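Local coordinates for amidohydrolase 3 domain-containing protein (PDB 3ICJ), which probably hydrolyses carbon-nitrogen bonds other than peptide bonds, as a zinc-binding member of the amidohydrolase family whose substrate is not established, at residues V129-D143 and V158-F170. Numbering follows the deposited sequence. Where two conformers were deposited one is given.
Sequences VKKGRGRIIFGFGWD and VIDRPVFLYRRCF
Strands 137-142 and 163-167 are parallel neighbours in a mixed sheet remote from the zinc site, and a beta bulge between Gly139 and Trp142 shifts their register by one. Ile137 N donates to Pro162 O (2.9 Å) and Phe164 N to Ile137 O; Gly139 N to Phe164 O and Tyr166 N to Gly139 O continue the ladder. On one face Phe138 CD1 packs against Phe164 CB beneath helix 200-214; on the other, Val129 of helix 122-130 sets CG1 on Val163 CG2, tip to tip, and CG2 on Leu165 CD1 (3.8 Å). In the conformer given, Arg161 binds the 132-134 loop: NH1 and NH2 grip Gly132 O end-on, NH2 also reaches Gly134 O (2.6 Å), and Ile137 CD1 lies over the centre of the guanidinium group, 3.5 Å from Arg161 CZ. Past the bulge, Trp142 CG sits between its backbone N and carbonyl carbon (chi1 61°), turning the indole back so that NE1 bonds Leu165 O at 2.9 Å from above the carbonyl plane. Arg167, whose NE is hydrogen-bonded to Gln144 OE1, makes a CH-pi contact, CG lying 3.8 Å from the centroid of the Trp142 six-membered ring. Asp143, which caps Asp145 N through OD1, forms a salt bridge from OD2 to Arg168 NH1 (3.2 Å).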
loop_
_atom_site.group_PDB
_atom_site.type_symbol
_atom_site.label_atom_id
_atom_site.label_comp_id
_atom_site.label_asym_id
_atom_site.label_seq_id
_atom_site.Cartn_x
_atom_site.Cartn_y
_atom_site.Cartn_z
ATOM N N VAL A 129 13.563 23.599 7.591
ATOM C CA VAL A 129 14.034 22.459 8.382
ATOM C C VAL A 129 13.882 22.743 9.884
ATOM O O VAL A 129 13.376 21.896 10.625
ATOM C CB VAL A 129 15.493 22.031 8.009
ATOM C CG1 VAL A 129 15.958 20.854 8.845
ATOM C CG2 VAL A 129 15.578 21.634 6.564
ATOM N N LYS A 130 14.266 23.948 10.310
ATOM C CA LYS A 130 14.137 24.367 11.715
ATOM C C LYS A 130 12.700 24.316 12.232
ATOM O O LYS A 130 12.487 24.127 13.429
ATOM C CB LYS A 130 14.711 25.772 11.933
ATOM C CG LYS A 130 16.198 25.819 12.259
ATOM C CD LYS A 130 16.671 27.266 12.349
ATOM C CE LYS A 130 18.176 27.361 12.578
ATOM N NZ LYS A 130 18.664 28.773 12.511
ATOM N N LYS A 131 11.726 24.478 11.331
ATOM C CA LYS A 131 10.299 24.419 11.686
ATOM C C LYS A 131 9.731 22.996 11.786
ATOM O O LYS A 131 8.522 22.832 11.931
ATOM C CB LYS A 131 9.452 25.241 10.706
ATOM C CG LYS A 131 9.543 26.737 10.879
ATOM C CD LYS A 131 8.471 27.432 10.048
ATOM C CE LYS A 131 8.210 28.850 10.526
ATOM N NZ LYS A 131 9.332 29.762 10.164
ATOM N N GLY A 132 10.591 21.976 11.705
ATOM C CA GLY A 132 10.179 20.573 11.911
ATOM C C GLY A 132 10.151 20.202 13.389
ATOM O O GLY A 132 11.024 20.622 14.155
ATOM N N ARG A 133 9.170 19.401 13.793
ATOM C CA ARG A 133 8.980 19.081 15.207
ATOM C C ARG A 133 9.967 18.026 15.710
ATOM O O ARG A 133 10.634 18.217 16.727
ATOM C CB ARG A 133 7.543 18.622 15.465
ATOM C CG ARG A 133 6.741 19.562 16.350
ATOM C CD ARG A 133 7.426 20.913 16.485
ATOM N NE ARG A 133 6.960 21.866 15.482
ATOM C CZ ARG A 133 5.680 22.129 15.241
ATOM N NH1 ARG A 133 4.732 21.510 15.930
ATOM N NH2 ARG A 133 5.347 23.012 14.308
ATOM N N GLY A 134 10.050 16.915 14.985
ATOM C CA GLY A 134 10.689 15.682 15.472
ATOM C C GLY A 134 12.009 15.826 16.236
ATOM O O GLY A 134 12.772 16.784 16.025
ATOM N N ARG A 135 12.283 14.862 17.123
ATOM C CA ARG A 135 13.598 14.754 17.784
ATOM C C ARG A 135 14.666 14.545 16.709
ATOM O O ARG A 135 15.812 14.976 16.872
ATOM C CB ARG A 135 13.632 13.642 18.851
ATOM C CG ARG A 135 12.939 12.351 18.442
ATOM C CD ARG A 135 12.984 11.249 19.508
ATOM N NE ARG A 135 13.009 9.943 18.849
ATOM C CZ ARG A 135 14.117 9.344 18.401
ATOM N NH1 ARG A 135 15.309 9.908 18.553
ATOM N NH2 ARG A 135 14.043 8.172 17.797
ATOM N N ILE A 136 14.257 13.891 15.615
ATOM C CA ILE A 136 14.979 13.876 14.333
ATOM C C ILE A 136 14.095 14.534 13.262
ATOM O O ILE A 136 12.893 14.264 13.200
ATOM C CB ILE A 136 15.348 12.437 13.897
ATOM C CG1 ILE A 136 16.174 11.754 14.989
ATOM C CG2 ILE A 136 16.159 12.448 12.600
ATOM C CD1 ILE A 136 15.892 10.301 15.138
ATOM N N ILE A 137 14.693 15.408 12.442
ATOM C CA ILE A 137 13.976 16.077 11.350
ATOM C C ILE A 137 14.256 15.388 10.021
ATOM O O ILE A 137 15.384 15.425 9.533
ATOM C CB ILE A 137 14.349 17.583 11.212
ATOM C CG1 ILE A 137 14.123 18.335 12.527
ATOM C CG2 ILE A 137 13.540 18.237 10.084
ATOM C CD1 ILE A 137 14.901 19.635 12.617
ATOM N N PHE A 138 13.218 14.782 9.448
ATOM C CA PHE A 138 13.258 14.199 8.111
ATOM C C PHE A 138 12.586 15.134 7.119
ATOM O O PHE A 138 11.577 15.756 7.430
ATOM C CB PHE A 138 12.577 12.818 8.088
ATOM C CG PHE A 138 13.247 11.802 8.984
ATOM C CD1 PHE A 138 14.429 11.172 8.587
ATOM C CD2 PHE A 138 12.712 11.495 10.230
ATOM C CE1 PHE A 138 15.064 10.235 9.418
ATOM C CE2 PHE A 138 13.337 10.561 11.072
ATOM C CZ PHE A 138 14.516 9.928 10.661
ATOM N N GLY A 139 13.164 15.229 5.927
ATOM C CA GLY A 139 12.624 16.083 4.874
ATOM C C GLY A 139 12.957 15.559 3.493
ATOM O O GLY A 139 13.709 14.595 3.362
ATOM N N PHE A 140 12.411 16.206 2.463
ATOM C CA PHE A 140 12.522 15.717 1.090
ATOM C C PHE A 140 12.328 16.835 0.069
ATOM O O PHE A 140 11.754 17.883 0.382
ATOM C CB PHE A 140 11.475 14.616 0.824
ATOM C CG PHE A 140 10.066 15.141 0.664
ATOM C CD1 PHE A 140 9.536 15.391 -0.606
ATOM C CD2 PHE A 140 9.266 15.394 1.781
ATOM C CE1 PHE A 140 8.244 15.898 -0.760
ATOM C CE2 PHE A 140 7.964 15.896 1.634
ATOM C CZ PHE A 140 7.456 16.143 0.364
ATOM N N GLY A 141 12.773 16.585 -1.159
ATOM C CA GLY A 141 12.384 17.407 -2.292
ATOM C C GLY A 141 13.244 18.602 -2.654
ATOM O O GLY A 141 12.846 19.394 -3.504
ATOM N N TRP A 142 14.412 18.752 -2.024
ATOM C CA TRP A 142 15.339 19.816 -2.426
ATOM C C TRP A 142 16.046 19.510 -3.754
ATOM O O TRP A 142 16.117 18.361 -4.193
ATOM C CB TRP A 142 16.358 20.139 -1.324
ATOM C CG TRP A 142 17.260 18.995 -0.913
ATOM C CD1 TRP A 142 17.084 18.165 0.165
ATOM C CD2 TRP A 142 18.484 18.568 -1.551
ATOM N NE1 TRP A 142 18.111 17.252 0.238
ATOM C CE2 TRP A 142 18.984 17.474 -0.799
ATOM C CE3 TRP A 142 19.205 19.004 -2.676
ATOM C CZ2 TRP A 142 20.178 16.803 -1.142
ATOM C CZ3 TRP A 142 20.387 18.327 -3.022
ATOM C CH2 TRP A 142 20.862 17.246 -2.251
ATOM N N ASP A 143 16.590 20.554 -4.365
ATOM C CA ASP A 143 17.267 20.461 -5.650
ATOM C C ASP A 143 18.345 21.536 -5.630
ATOM O O ASP A 143 18.052 22.707 -5.361
ATOM C CB ASP A 143 16.251 20.710 -6.778
ATOM C CG ASP A 143 16.804 20.435 -8.182
ATOM O OD1 ASP A 143 18.032 20.483 -8.409
ATOM O OD2 ASP A 143 15.974 20.187 -9.085
ATOM N N VAL A 158 24.018 24.076 11.794
ATOM C CA VAL A 158 23.417 25.156 12.601
ATOM C C VAL A 158 22.168 24.688 13.386
ATOM O O VAL A 158 21.790 25.300 14.383
ATOM C CB VAL A 158 23.121 26.467 11.777
ATOM C CG1 VAL A 158 24.398 27.030 11.136
ATOM C CG2 VAL A 158 22.025 26.243 10.744
ATOM N N ILE A 159 21.554 23.594 12.934
ATOM C CA ILE A 159 20.389 22.968 13.585
ATOM C C ILE A 159 20.866 21.948 14.630
ATOM O O ILE A 159 21.629 21.034 14.303
ATOM C CB ILE A 159 19.494 22.278 12.520
ATOM C CG1 ILE A 159 19.013 23.316 11.501
ATOM C CG2 ILE A 159 18.314 21.542 13.169
ATOM C CD1 ILE A 159 18.857 22.778 10.116
ATOM N N ASP A 160 20.410 22.082 15.876
ATOM C CA ASP A 160 20.977 21.267 16.969
ATOM C C ASP A 160 20.320 19.882 17.208
ATOM O O ASP A 160 20.409 19.317 18.309
ATOM C CB ASP A 160 21.117 22.085 18.268
ATOM C CG ASP A 160 19.779 22.417 18.916
ATOM O OD1 ASP A 160 18.708 22.196 18.298
ATOM O OD2 ASP A 160 19.803 22.907 20.069
ATOM N N ARG A 161 19.606 19.373 16.220
ATOM C CA ARG A 161 19.212 17.981 16.263
ATOM C C ARG A 161 19.436 17.231 14.965
ATOM O O ARG A 161 19.693 17.883 13.967
ATOM C CB ARG A 161 17.774 17.835 16.744
ATOM C CG ARG A 161 16.718 18.346 15.805
ATOM C CD ARG A 161 15.432 18.606 16.574
ATOM N NE ARG A 161 14.951 19.960 16.365
ATOM C CZ ARG A 161 13.750 20.258 15.893
ATOM N NH1 ARG A 161 13.400 21.522 15.721
ATOM N NH2 ARG A 161 12.898 19.301 15.602
ATOM N N PRO A 162 19.344 15.907 14.970
ATOM C CA PRO A 162 19.644 15.170 13.727
ATOM C C PRO A 162 18.712 15.548 12.587
ATOM O O PRO A 162 17.525 15.791 12.799
ATOM C CB PRO A 162 19.443 13.700 14.111
ATOM C CG PRO A 162 19.676 13.669 15.566
ATOM C CD PRO A 162 19.146 14.970 16.097
ATOM N N VAL A 163 19.286 15.633 11.395
ATOM C CA VAL A 163 18.588 16.102 10.209
ATOM C C VAL A 163 18.932 15.143 9.073
ATOM O O VAL A 163 20.087 14.752 8.927
ATOM C CB VAL A 163 19.010 17.566 9.882
ATOM C CG1 VAL A 163 18.748 17.908 8.449
ATOM C CG2 VAL A 163 18.280 18.568 10.806
ATOM N N PHE A 164 17.938 14.737 8.285
ATOM C CA PHE A 164 18.193 13.824 7.170
ATOM C C PHE A 164 17.243 14.223 6.051
ATOM O O PHE A 164 16.022 14.097 6.194
ATOM C CB PHE A 164 17.970 12.371 7.619
ATOM C CG PHE A 164 18.256 11.333 6.546
ATOM C CD1 PHE A 164 19.471 10.668 6.521
ATOM C CD2 PHE A 164 17.305 11.013 5.580
ATOM C CE1 PHE A 164 19.744 9.715 5.546
ATOM C CE2 PHE A 164 17.570 10.058 4.595
ATOM C CZ PHE A 164 18.791 9.412 4.580
ATOM N N LEU A 165 17.803 14.724 4.951
ATOM C CA LEU A 165 17.003 15.364 3.898
ATOM C C LEU A 165 17.208 14.756 2.511
ATOM O O LEU A 165 18.283 14.876 1.936
ATOM C CB LEU A 165 17.312 16.864 3.829
ATOM C CG LEU A 165 17.262 17.688 5.120
ATOM C CD1 LEU A 165 17.848 19.073 4.880
ATOM C CD2 LEU A 165 15.855 17.799 5.665
ATOM N N TYR A 166 16.172 14.107 1.990
ATOM C CA TYR A 166 16.221 13.541 0.646
ATOM C C TYR A 166 16.341 14.636 -0.409
ATOM O O TYR A 166 15.819 15.738 -0.237
ATOM C CB TYR A 166 14.979 12.688 0.380
ATOM C CG TYR A 166 14.966 11.376 1.129
ATOM C CD1 TYR A 166 15.620 10.259 0.624
ATOM C CD2 TYR A 166 14.299 11.251 2.340
ATOM C CE1 TYR A 166 15.611 9.057 1.306
ATOM C CE2 TYR A 166 14.284 10.053 3.029
ATOM C CZ TYR A 166 14.942 8.959 2.508
ATOM O OH TYR A 166 14.929 7.764 3.189
ATOM N N ARG A 167 17.032 14.325 -1.500
ATOM C CA ARG A 167 16.874 15.069 -2.745
ATOM C C ARG A 167 15.559 14.721 -3.432
ATOM O O ARG A 167 14.900 13.744 -3.074
ATOM C CB ARG A 167 18.048 14.794 -3.686
ATOM C CG ARG A 167 18.227 15.837 -4.777
ATOM C CD ARG A 167 19.340 15.449 -5.735
ATOM N NE ARG A 167 19.458 16.388 -6.847
ATOM C CZ ARG A 167 18.669 16.383 -7.916
ATOM N NH1 ARG A 167 17.698 15.486 -8.022
ATOM N NH2 ARG A 167 18.848 17.276 -8.880
ATOM N N ARG A 168 15.181 15.525 -4.420
ATOM C CA ARG A 168 13.959 15.287 -5.178
ATOM C C ARG A 168 13.840 13.823 -5.588
ATOM O O ARG A 168 12.813 13.184 -5.356
ATOM C CB ARG A 168 13.913 16.185 -6.416
ATOM C CG ARG A 168 13.023 17.408 -6.263
ATOM C CD ARG A 168 13.060 18.277 -7.508
ATOM N NE ARG A 168 12.588 17.560 -8.690
ATOM C CZ ARG A 168 13.383 17.094 -9.648
ATOM N NH1 ARG A 168 14.694 17.269 -9.566
ATOM N NH2 ARG A 168 12.866 16.454 -10.687
ATOM N N CYS A 169 14.897 13.297 -6.198
ATOM C CA CYS A 169 14.843 11.983 -6.827
ATOM C C CYS A 169 14.638 10.884 -5.790
ATOM O O CYS A 169 14.214 9.776 -6.120
ATOM C CB CYS A 169 16.120 11.719 -7.627
ATOM S SG CYS A 169 17.647 12.160 -6.765
ATOM N N PHE A 170 14.941 11.198 -4.534
ATOM C CA PHE A 170 15.105 10.157 -3.488
ATOM C C PHE A 170 16.291 9.207 -3.732
ATOM O O PHE A 170 16.411 8.178 -3.064
ATOM C CB PHE A 170 13.810 9.349 -3.210
ATOM C CG PHE A 170 12.674 10.169 -2.647
ATOM C CD1 PHE A 170 12.528 10.329 -1.269
ATOM C CD2 PHE A 170 11.736 10.759 -3.495
ATOM C CE1 PHE A 170 11.471 11.086 -0.742
ATOM C CE2 PHE A 170 10.676 11.518 -2.980
ATOM C CZ PHE A 170 10.545 11.679 -1.597
#